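Phikz039 (Pseudomonas phage phikz, PDB 3ZBQ) is a phage-encoded tubulin-like protein (PhuZ) of the tubulin and FtsZ family, with guanosine-5'-diphosphate bound in its nucleotide pocket. Local coordinates at residues 167-172 against 176-181; 133-138 against 290-295; 182-187 against 226-231. All blocks are in the same frame, centred on the assembly; numbering follows the deposited sequence.

Contact 1 of 3, residues 167-172 against 176-181. With GDP (guanosine-5'-diphosphate), chain B.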
loop_
_atom_site.group_PDB
_atom_site.type_symbol
_atom_site.label_atom_id
_atom_site.label_comp_id
_atom_site.label_asym_id
_atom_site.label_seq_id
_atom_site.Cartn_x
_atom_site.Cartn_y
_atom_site.Cartn_z
ATOM N N HIS A 167 3.981 -6.505 1.473
ATOM C CA HIS A 167 5.161 -7.127 0.910
ATOM C C HIS A 167 6.351 -6.501 1.588
ATOM O O HIS A 167 6.411 -5.296 1.732
ATOM C CB HIS A 167 5.235 -6.871 -0.595
ATOM C CG HIS A 167 4.058 -7.424 -1.336
ATOM N ND1 HIS A 167 4.117 -8.603 -2.040
ATOM C CD2 HIS A 167 2.783 -6.980 -1.441
ATOM C CE1 HIS A 167 2.923 -8.869 -2.550
ATOM N NE2 HIS A 167 2.097 -7.897 -2.202
ATOM N N GLU A 168 7.288 -7.326 2.006
ATOM C CA GLU A 168 8.477 -6.801 2.662
ATOM C C GLU A 168 9.672 -6.852 1.742
ATOM O O GLU A 168 9.932 -7.886 1.117
ATOM C CB GLU A 168 8.748 -7.629 3.903
ATOM C CG GLU A 168 9.825 -7.064 4.787
ATOM C CD GLU A 168 9.833 -7.758 6.115
ATOM O OE1 GLU A 168 8.835 -7.620 6.860
ATOM O OE2 GLU A 168 10.824 -8.451 6.397
ATOM N N ASN A 169 10.402 -5.739 1.649
ATOM C CA ASN A 169 11.707 -5.751 1.012
ATOM C C ASN A 169 12.673 -6.362 2.018
ATOM O O ASN A 169 13.322 -5.647 2.788
ATOM C CB ASN A 169 12.169 -4.333 0.646
ATOM C CG ASN A 169 11.651 -3.868 -0.715
ATOM O OD1 ASN A 169 11.072 -4.644 -1.479
ATOM N ND2 ASN A 169 11.884 -2.591 -1.033
ATOM N N VAL A 170 12.727 -7.690 2.037
ATOM C CA VAL A 170 13.628 -8.390 2.936
ATOM C C VAL A 170 15.052 -8.019 2.562
ATOM O O VAL A 170 15.464 -8.158 1.409
ATOM C CB VAL A 170 13.431 -9.913 2.886
ATOM C CG1 VAL A 170 14.376 -10.588 3.855
ATOM C CG2 VAL A 170 11.990 -10.266 3.266
ATOM N N GLU A 171 15.780 -7.496 3.539
ATOM C CA GLU A 171 17.161 -7.102 3.344
ATOM C C GLU A 171 17.934 -8.229 2.660
ATOM O O GLU A 171 17.979 -9.355 3.170
ATOM C CB GLU A 171 17.767 -6.778 4.707
ATOM C CG GLU A 171 19.144 -6.194 4.691
ATOM C CD GLU A 171 19.662 -5.965 6.103
ATOM O OE1 GLU A 171 19.453 -6.846 6.973
ATOM O OE2 GLU A 171 20.289 -4.907 6.339
ATOM N N GLY A 172 18.500 -7.939 1.487
ATOM C CA GLY A 172 19.260 -8.934 0.745
ATOM C C GLY A 172 18.544 -9.553 -0.444
ATOM O O GLY A 172 19.188 -10.075 -1.360
ATOM N N SER A 176 13.311 -7.090 -7.493
ATOM C CA SER A 176 12.656 -7.670 -8.666
ATOM C C SER A 176 11.720 -8.831 -8.299
ATOM O O SER A 176 10.682 -9.041 -8.951
ATOM C CB SER A 176 13.699 -8.120 -9.699
ATOM O OG SER A 176 14.521 -9.157 -9.190
ATOM N N MET A 177 12.064 -9.575 -7.247
ATOM C CA MET A 177 11.215 -10.685 -6.798
ATOM C C MET A 177 9.965 -10.199 -6.076
ATOM O O MET A 177 8.884 -10.789 -6.213
ATOM C CB MET A 177 11.991 -11.639 -5.887
ATOM C CG MET A 177 13.069 -12.442 -6.599
ATOM S SD MET A 177 14.272 -13.152 -5.451
ATOM C CE MET A 177 13.238 -14.138 -4.382
ATOM N N VAL A 178 10.120 -9.145 -5.281
ATOM C CA VAL A 178 8.987 -8.490 -4.647
ATOM C C VAL A 178 8.074 -7.875 -5.708
ATOM O O VAL A 178 6.857 -7.995 -5.624
ATOM C CB VAL A 178 9.453 -7.423 -3.626
ATOM C CG1 VAL A 178 8.257 -6.663 -3.047
ATOM C CG2 VAL A 178 10.244 -8.088 -2.516
ATOM N N ASN A 179 8.657 -7.252 -6.727
ATOM C CA ASN A 179 7.854 -6.652 -7.789
ATOM C C ASN A 179 7.015 -7.686 -8.515
ATOM O O ASN A 179 5.846 -7.451 -8.828
ATOM C CB ASN A 179 8.741 -5.909 -8.788
ATOM C CG ASN A 179 9.447 -4.746 -8.164
ATOM O OD1 ASN A 179 9.114 -4.342 -7.055
ATOM N ND2 ASN A 179 10.428 -4.190 -8.868
ATOM N N GLN A 180 7.617 -8.837 -8.791
ATOM C CA GLN A 180 6.892 -9.904 -9.471
ATOM C C GLN A 180 5.718 -10.413 -8.634
ATOM O O GLN A 180 4.623 -10.654 -9.167
ATOM C CB GLN A 180 7.841 -11.050 -9.840
ATOM C CG GLN A 180 7.151 -12.235 -10.523
ATOM C CD GLN A 180 6.435 -11.852 -11.817
ATOM O OE1 GLN A 180 5.340 -12.344 -12.102
ATOM N NE2 GLN A 180 7.051 -10.981 -12.602
ATOM N N ASN A 181 5.928 -10.576 -7.329
ATOM C CA ASN A 181 4.822 -10.979 -6.465
ATOM C C ASN A 181 3.715 -9.931 -6.462
ATOM O O ASN A 181 2.531 -10.259 -6.505
ATOM C CB ASN A 181 5.274 -11.299 -5.035
ATOM C CG ASN A 181 4.235 -12.140 -4.274
ATOM O OD1 ASN A 181 3.599 -11.676 -3.322
ATOM N ND2 ASN A 181 4.052 -13.381 -4.714
HETATM P PB GDP B . 8.734 7.742 -2.468
HETATM O O1B GDP B . 8.869 8.215 -3.893
HETATM O O2B GDP B . 7.359 7.148 -2.235
HETATM O O3B GDP B . 9.003 8.851 -1.481
HETATM O O3A GDP B . 9.807 6.591 -2.138
HETATM P PA GDP B . 10.170 5.335 -3.073
HETATM O O1A GDP B . 10.760 5.664 -4.424
HETATM O O2A GDP B . 8.966 4.426 -3.209
HETATM O "O5'" GDP B . 11.290 4.605 -2.203
HETATM C "C5'" GDP B . 11.051 4.228 -0.853
HETATM C "C4'" GDP B . 11.498 2.781 -0.655
HETATM O "O4'" GDP B . 10.630 1.913 -1.385
HETATM C "C3'" GDP B . 12.884 2.483 -1.191
HETATM O "O3'" GDP B . 13.875 2.765 -0.190
HETATM C "C2'" GDP B . 12.806 1.011 -1.519
HETATM O "O2'" GDP B . 13.001 0.247 -0.328
HETATM C "C1'" GDP B . 11.355 0.791 -1.885
HETATM N N9 GDP B . 11.142 0.764 -3.348
HETATM C C8 GDP B . 11.194 1.792 -4.217
HETATM N N7 GDP B . 10.918 1.373 -5.477
HETATM C C5 GDP B . 10.663 0.050 -5.421
HETATM C C6 GDP B . 10.304 -1.023 -6.376
HETATM O O6 GDP B . 10.146 -0.780 -7.599
HETATM N N1 GDP B . 10.134 -2.261 -5.876
HETATM C C2 GDP B . 10.290 -2.551 -4.567
HETATM N N2 GDP B . 10.119 -3.823 -4.128
HETATM N N3 GDP B . 10.616 -1.621 -3.644
HETATM C C4 GDP B . 10.812 -0.337 -4.012
#

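Contact 2 of 3, residues 133-138 against 290-295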
loop_
_atom_site.group_PDB
_atom_site.type_symbol
_atom_site.label_atom_id
_atom_site.label_comp_id
_atom_site.label_asym_id
_atom_site.label_seq_id
_atom_site.Cartn_x
_atom_site.Cartn_y
_atom_site.Cartn_z
ATOM N N GLY A 133 7.079 -2.808 2.726
ATOM C CA GLY A 133 7.804 -2.423 3.930
ATOM C C GLY A 133 9.306 -2.459 3.699
ATOM O O GLY A 133 9.807 -3.329 2.982
ATOM N N SER A 134 10.034 -1.512 4.287
ATOM C CA SER A 134 11.494 -1.511 4.168
ATOM C C SER A 134 12.138 -0.922 5.412
ATOM O O SER A 134 11.484 -0.241 6.210
ATOM C CB SER A 134 11.960 -0.780 2.898
ATOM O OG SER A 134 11.669 0.612 2.942
ATOM N N TYR A 135 13.430 -1.180 5.583
ATOM C CA TYR A 135 14.106 -0.768 6.797
ATOM C C TYR A 135 15.603 -0.741 6.577
ATOM O O TYR A 135 16.359 -1.116 7.476
ATOM C CB TYR A 135 13.777 -1.720 7.947
ATOM C CG TYR A 135 13.706 -3.161 7.527
ATOM C CD1 TYR A 135 14.851 -3.938 7.422
ATOM C CD2 TYR A 135 12.479 -3.751 7.242
ATOM C CE1 TYR A 135 14.777 -5.267 7.035
ATOM C CE2 TYR A 135 12.396 -5.066 6.854
ATOM C CZ TYR A 135 13.539 -5.819 6.749
ATOM O OH TYR A 135 13.424 -7.139 6.369
ATOM N N ASP A 136 16.020 -0.298 5.388
ATOM C CA ASP A 136 17.450 -0.275 5.038
ATOM C C ASP A 136 18.227 0.840 5.722
ATOM O O ASP A 136 19.452 0.920 5.588
ATOM C CB ASP A 136 17.668 -0.242 3.509
ATOM C CG ASP A 136 17.244 1.078 2.868
ATOM O OD1 ASP A 136 16.398 1.788 3.447
ATOM O OD2 ASP A 136 17.758 1.409 1.770
ATOM N N SER A 137 17.535 1.694 6.469
ATOM C CA SER A 137 18.209 2.708 7.278
ATOM C C SER A 137 17.283 3.154 8.392
ATOM O O SER A 137 16.100 2.799 8.406
ATOM C CB SER A 137 18.615 3.923 6.436
ATOM O OG SER A 137 17.480 4.673 6.050
ATOM N N ASP A 138 17.817 3.938 9.321
ATOM C CA ASP A 138 17.005 4.480 10.404
ATOM C C ASP A 138 15.787 5.243 9.883
ATOM O O ASP A 138 14.660 5.032 10.353
ATOM C CB ASP A 138 17.840 5.382 11.313
ATOM C CG ASP A 138 17.014 6.005 12.421
ATOM O OD1 ASP A 138 16.339 5.259 13.157
ATOM O OD2 ASP A 138 17.027 7.248 12.554
ATOM N N LYS A 290 5.551 -6.479 14.992
ATOM C CA LYS A 290 6.629 -7.158 15.715
ATOM C C LYS A 290 7.955 -7.089 14.948
ATOM O O LYS A 290 9.019 -6.850 15.531
ATOM C CB LYS A 290 6.216 -8.616 15.989
ATOM C CG LYS A 290 7.235 -9.429 16.781
ATOM C CD LYS A 290 7.516 -8.801 18.144
ATOM C CE LYS A 290 8.520 -9.635 18.934
ATOM N NZ LYS A 290 8.956 -8.939 20.169
ATOM N N ARG A 291 7.890 -7.281 13.634
ATOM C CA ARG A 291 9.081 -7.249 12.790
ATOM C C ARG A 291 9.742 -5.873 12.791
ATOM O O ARG A 291 10.974 -5.758 12.862
ATOM C CB ARG A 291 8.713 -7.651 11.359
ATOM C CG ARG A 291 9.819 -7.465 10.323
ATOM C CD ARG A 291 11.026 -8.346 10.587
ATOM N NE ARG A 291 11.995 -8.276 9.490
ATOM C CZ ARG A 291 13.244 -8.727 9.563
ATOM N NH1 ARG A 291 13.688 -9.292 10.679
ATOM N NH2 ARG A 291 14.051 -8.622 8.520
ATOM N N LEU A 292 8.930 -4.825 12.708
ATOM C CA LEU A 292 9.473 -3.472 12.687
ATOM C C LEU A 292 9.979 -3.082 14.071
ATOM O O LEU A 292 10.985 -2.374 14.200
ATOM C CB LEU A 292 8.428 -2.466 12.181
ATOM C CG LEU A 292 7.933 -2.684 10.751
ATOM C CD1 LEU A 292 6.941 -1.609 10.339
ATOM C CD2 LEU A 292 9.097 -2.740 9.776
ATOM N N GLU A 293 9.287 -3.550 15.104
ATOM C CA GLU A 293 9.712 -3.298 16.479
ATOM C C GLU A 293 11.109 -3.864 16.721
ATOM O O GLU A 293 11.979 -3.188 17.284
ATOM C CB GLU A 293 8.710 -3.899 17.465
ATOM C CG GLU A 293 9.020 -3.637 18.937
ATOM C CD GLU A 293 7.909 -4.142 19.849
ATOM O OE1 GLU A 293 7.916 -5.345 20.187
ATOM O OE2 GLU A 293 7.025 -3.335 20.215
ATOM N N GLU A 294 11.329 -5.094 16.270
ATOM C CA GLU A 294 12.635 -5.736 16.420
ATOM C C GLU A 294 13.713 -4.989 15.650
ATOM O O GLU A 294 14.826 -4.816 16.155
ATOM C CB GLU A 294 12.580 -7.197 15.961
ATOM C CG GLU A 294 11.764 -8.095 16.879
ATOM C CD GLU A 294 11.346 -9.391 16.208
ATOM O OE1 GLU A 294 11.530 -9.510 14.974
ATOM O OE2 GLU A 294 10.836 -10.289 16.916
ATOM N N ARG A 295 13.404 -4.551 14.429
ATOM C CA ARG A 295 14.387 -3.764 13.673
ATOM C C ARG A 295 14.673 -2.458 14.402
ATOM O O ARG A 295 15.813 -1.997 14.441
ATOM C CB ARG A 295 13.908 -3.452 12.248
ATOM C CG ARG A 295 13.571 -4.661 11.378
ATOM C CD ARG A 295 14.740 -5.614 11.211
ATOM N NE ARG A 295 15.929 -4.941 10.695
ATOM C CZ ARG A 295 16.955 -5.569 10.129
ATOM N NH1 ARG A 295 16.927 -6.890 9.991
ATOM N NH2 ARG A 295 18.001 -4.878 9.690
HETATM O O HOH W 1 16.595 -2.208 10.256
#

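Contact 3 of 3, residues 182-187 against 226-231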
loop_
_atom_site.group_PDB
_atom_site.type_symbol
_atom_site.label_atom_id
_atom_site.label_comp_id
_atom_site.label_asym_id
_atom_site.label_seq_id
_atom_site.Cartn_x
_atom_site.Cartn_y
_atom_site.Cartn_z
ATOM N N ILE A 182 4.103 -8.665 -6.452
ATOM C CA ILE A 182 3.124 -7.588 -6.496
ATOM C C ILE A 182 2.309 -7.591 -7.793
ATOM O O ILE A 182 1.095 -7.397 -7.768
ATOM C CB ILE A 182 3.806 -6.221 -6.258
ATOM C CG1 ILE A 182 4.188 -6.095 -4.772
ATOM C CG2 ILE A 182 2.883 -5.088 -6.696
ATOM C CD1 ILE A 182 5.035 -4.871 -4.439
ATOM N N LEU A 183 2.965 -7.824 -8.929
ATOM C CA LEU A 183 2.253 -7.878 -10.212
ATOM C C LEU A 183 1.241 -9.018 -10.212
ATOM O O LEU A 183 0.103 -8.874 -10.701
ATOM C CB LEU A 183 3.241 -8.057 -11.362
ATOM C CG LEU A 183 4.241 -6.914 -11.492
ATOM C CD1 LEU A 183 5.267 -7.241 -12.557
ATOM C CD2 LEU A 183 3.534 -5.599 -11.814
ATOM N N GLU A 184 1.652 -10.154 -9.655
ATOM C CA GLU A 184 0.745 -11.289 -9.531
ATOM C C GLU A 184 -0.496 -10.897 -8.734
ATOM O O GLU A 184 -1.613 -11.294 -9.074
ATOM C CB GLU A 184 1.453 -12.474 -8.863
ATOM C CG GLU A 184 2.533 -13.107 -9.718
ATOM C CD GLU A 184 2.305 -14.586 -9.933
ATOM O OE1 GLU A 184 1.914 -15.275 -8.960
ATOM O OE2 GLU A 184 2.509 -15.054 -11.078
ATOM N N VAL A 185 -0.307 -10.118 -7.674
ATOM C CA VAL A 185 -1.425 -9.675 -6.847
ATOM C C VAL A 185 -2.329 -8.696 -7.601
ATOM O O VAL A 185 -3.548 -8.839 -7.587
ATOM C CB VAL A 185 -0.937 -9.052 -5.517
ATOM C CG1 VAL A 185 -2.056 -8.280 -4.830
ATOM C CG2 VAL A 185 -0.372 -10.136 -4.593
ATOM N N LEU A 186 -1.727 -7.709 -8.264
ATOM C CA LEU A 186 -2.494 -6.719 -9.026
ATOM C C LEU A 186 -3.303 -7.398 -10.130
ATOM O O LEU A 186 -4.498 -7.108 -10.327
ATOM C CB LEU A 186 -1.556 -5.651 -9.606
ATOM C CG LEU A 186 -0.921 -4.722 -8.579
ATOM C CD1 LEU A 186 0.104 -3.803 -9.241
ATOM C CD2 LEU A 186 -1.997 -3.910 -7.874
ATOM N N ASN A 187 -2.676 -8.336 -10.828
ATOM C CA ASN A 187 -3.397 -9.104 -11.830
ATOM C C ASN A 187 -4.578 -9.854 -11.233
ATOM O O ASN A 187 -5.671 -9.867 -11.804
ATOM C CB ASN A 187 -2.469 -10.089 -12.533
ATOM C CG ASN A 187 -3.176 -10.861 -13.619
ATOM O OD1 ASN A 187 -3.228 -12.094 -13.595
ATOM N ND2 ASN A 187 -3.753 -10.135 -14.577
ATOM N N VAL A 226 -3.595 -12.828 -0.863
ATOM C CA VAL A 226 -4.010 -13.397 -2.138
ATOM C C VAL A 226 -3.457 -14.812 -2.255
ATOM O O VAL A 226 -2.244 -15.007 -2.292
ATOM C CB VAL A 226 -3.557 -12.537 -3.330
ATOM C CG1 VAL A 226 -4.005 -13.175 -4.650
ATOM C CG2 VAL A 226 -4.125 -11.127 -3.215
ATOM N N CYS A 227 -4.358 -15.792 -2.288
ATOM C CA CYS A 227 -3.968 -17.204 -2.240
ATOM C C CYS A 227 -4.347 -17.901 -3.537
ATOM O O CYS A 227 -5.467 -17.741 -4.021
ATOM C CB CYS A 227 -4.662 -17.906 -1.063
ATOM S SG CYS A 227 -4.432 -17.083 0.539
ATOM N N PHE A 228 -3.431 -18.694 -4.089
ATOM C CA PHE A 228 -3.654 -19.284 -5.414
ATOM C C PHE A 228 -4.068 -20.757 -5.408
ATOM O O PHE A 228 -4.229 -21.370 -6.472
ATOM C CB PHE A 228 -2.456 -19.035 -6.322
ATOM C CG PHE A 228 -2.212 -17.582 -6.587
ATOM C CD1 PHE A 228 -2.973 -16.900 -7.528
ATOM C CD2 PHE A 228 -1.255 -16.883 -5.864
ATOM C CE1 PHE A 228 -2.767 -15.554 -7.762
ATOM C CE2 PHE A 228 -1.046 -15.534 -6.091
ATOM C CZ PHE A 228 -1.794 -14.871 -7.048
ATOM N N ASP A 229 -4.269 -21.307 -4.213
ATOM C CA ASP A 229 -4.915 -22.614 -4.066
ATOM C C ASP A 229 -5.628 -22.748 -2.712
ATOM O O ASP A 229 -5.537 -21.851 -1.865
ATOM C CB ASP A 229 -3.923 -23.764 -4.295
ATOM C CG ASP A 229 -2.767 -23.763 -3.308
ATOM O OD1 ASP A 229 -2.910 -23.250 -2.181
ATOM O OD2 ASP A 229 -1.698 -24.302 -3.659
ATOM N N ARG A 230 -6.331 -23.862 -2.512
ATOM C CA ARG A 230 -7.103 -24.063 -1.288
ATOM C C ARG A 230 -6.203 -24.040 -0.067
ATOM O O ARG A 230 -6.528 -23.428 0.958
ATOM C CB ARG A 230 -7.862 -25.399 -1.336
ATOM C CG ARG A 230 -8.884 -25.568 -0.214
ATOM C CD ARG A 230 -9.392 -27.018 -0.108
ATOM N NE ARG A 230 -8.359 -27.921 0.408
ATOM C CZ ARG A 230 -7.691 -28.813 -0.325
ATOM N NH1 ARG A 230 -7.944 -28.949 -1.622
ATOM N NH2 ARG A 230 -6.765 -29.576 0.245
ATOM N N GLN A 231 -5.062 -24.708 -0.188
ATOM C CA GLN A 231 -4.148 -24.881 0.927
ATOM C C GLN A 231 -3.538 -23.566 1.431
ATOM O O GLN A 231 -3.307 -23.407 2.631
ATOM C CB GLN A 231 -3.060 -25.897 0.557
ATOM C CG GLN A 231 -3.613 -27.281 0.174
ATOM C CD GLN A 231 -3.952 -27.431 -1.316
ATOM O OE1 GLN A 231 -4.141 -26.448 -2.035
ATOM N NE2 GLN A 231 -4.028 -28.677 -1.779
#

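Contact 1 of 3, residues 167-172 against 176-181
His167 and Asn169 meet Val178 and Asn181 in a mostly buried contact at a tight strand-to-helix connection, on the wall of the nucleotide pocket. Val178 does most of the apolar work. With CG1 anti to the backbone N (chi1 175°), that methyl sits between His167 CB, 3.9 Å from it, and GDP N2. The other methyl, CG2, lies 3.7 Å from Glu168 O. Asn169 OD1 is close to both methyls.

The two asparagines hold the guanine from different segments. Asn169 OD1 accepts from GDP N2 at 2.9 Å, while its ND2 donates to GDP N3 at 3.1 Å in a nearly straight bond (169°). The same ND2 also donates to the ribose O2'. Both ends of this amide are thus tied to the ligand, which should fix its flip. Asn179 OD1 accepts from GDP N1 at 2.6 Å and, weakly, from N2. GDP N2 therefore lies between two amide oxygens, with Val178 CG1 packed beside it.

At the far end, Asn181 OD1 comes to the CE1-ND1 edge of the His167 ring. It is nearest CE1, at 3.0 Å, and its angle to ND1 is too poor for a hydrogen bond. The amide and ring planes are 60° apart. The polar partner of His167 NE2 is Asn165.

Strand 163-168 lies beside strand 127-133, and Asn169 pairs its backbone with Gly133. Helix 175-192 packs along the strand, with Ile182 and Val185 also touching His167. Asn179 meets Ile19 and Leu22 of helix 13-23.

Contact 2 of 3, residues 133-138 against 290-295
Tyr135 reaches from the loop after strand 127-133 to helix 284-304, where its ring meets Arg291, Leu292 and Arg295. The tight part is the ring itself. Arg291 NH2 donates to Tyr135 OH at 2.7 Å, almost straight (165°). The hydroxyl lies in the guanidinium plane, which stands nearly perpendicular to the ring (88°). Tyr135 OH is also hydrogen-bonded to Glu168, so an arginine and a glutamate both hold the hydroxyl. Arg295 covers one ring face: its CG makes a CH-pi contact, 4.2 Å from the ring centroid. The arginine bends at chi2 and chi3, which folds its guanidinium back over the CD1-CE1 rim, with NE 3.6 Å from Tyr135 CD1. Leu292 CD2 adds a looser apolar touch on Tyr135 CD2 at 4.3 Å.

The looser part is at the edge of the partly exposed Arg295 guanidinium. One water there accepts from Arg295 NE at 2.8 Å and donates to Tyr135 O at 3.0 Å, bridging side chain and loop backbone.

Leu141 of helix 138-158 touches Tyr135, Leu292 and Arg295, so helix 284-304 packs on both the loop and that helix. The loop also touches the nucleotide through Ser134. This is consistent with the tubulin and FtsZ fold, in which loops at the strand ends line the nucleotide site.

Contact 3 of 3, residues 182-187 against 226-231
Val185 and Val226 form the apolar centre of this contact, and Glu184 and Phe228 its outer edge. Val185 CG1 lies 3.9 Å from Val226 CG2, and Val185 CG2 is barely farther from the same methyl, at 4.1 Å. One methyl of Val226 therefore sits against both branches of Val185. The backbones are close here, with 6.5 Å between Val185 CA and Val226 CA.

Phe228 points its ring end at the helix. Its CZ is 4.1 Å from Glu184 O, and this carbonyl oxygen sits at the ring edge, near the ring plane. Glu184 OE1 stands 4.1 Å from Phe228 CE2, with carboxylate and ring planes 59° apart. Glu184 bends at chi2 (-124°), which brings the carboxylate round beside the ring. These approaches are loose contacts at the exposed margin.

The next shell backs both sides. Asn165 of strand 163-168 touches Val185 and Val226 alike. On strand 275-281, Phe278 touches Val226 and Met276 touches Phe228. Phe228 N is hydrogen-bonded to Glu232, and Asp229 caps the start of helix 230-234. Both bonds help to hold the turn that follows strand 222-227. On the helix, Leu186 packs on Ile19 and Phe23 of helix 13-23.

A helix that leaves the nucleotide pocket and runs on to pack against the C-terminal domain is consistent with the core helix of the tubulin and FtsZ fold.

Contacts 1 and 3 share helix 175-192 and follow each other along the chain, their centres about 15 Å apart. They also use neighbouring strands of one sheet, 163-168 and 222-227. Contact 2 joins the loop after strand 127-133 to helix 284-304 and so spans both of the others in sequence. It meets contact 1 where strands 127-133 and 163-168 run side by side, with centres about 14 Å apart. Contacts 2 and 3 are about 25 Å apart between centres and do not touch. Contacts 1 and 2 thus both border the nucleotide pocket, and helix 175-192 joins that pocket to the C-terminal domain by packing.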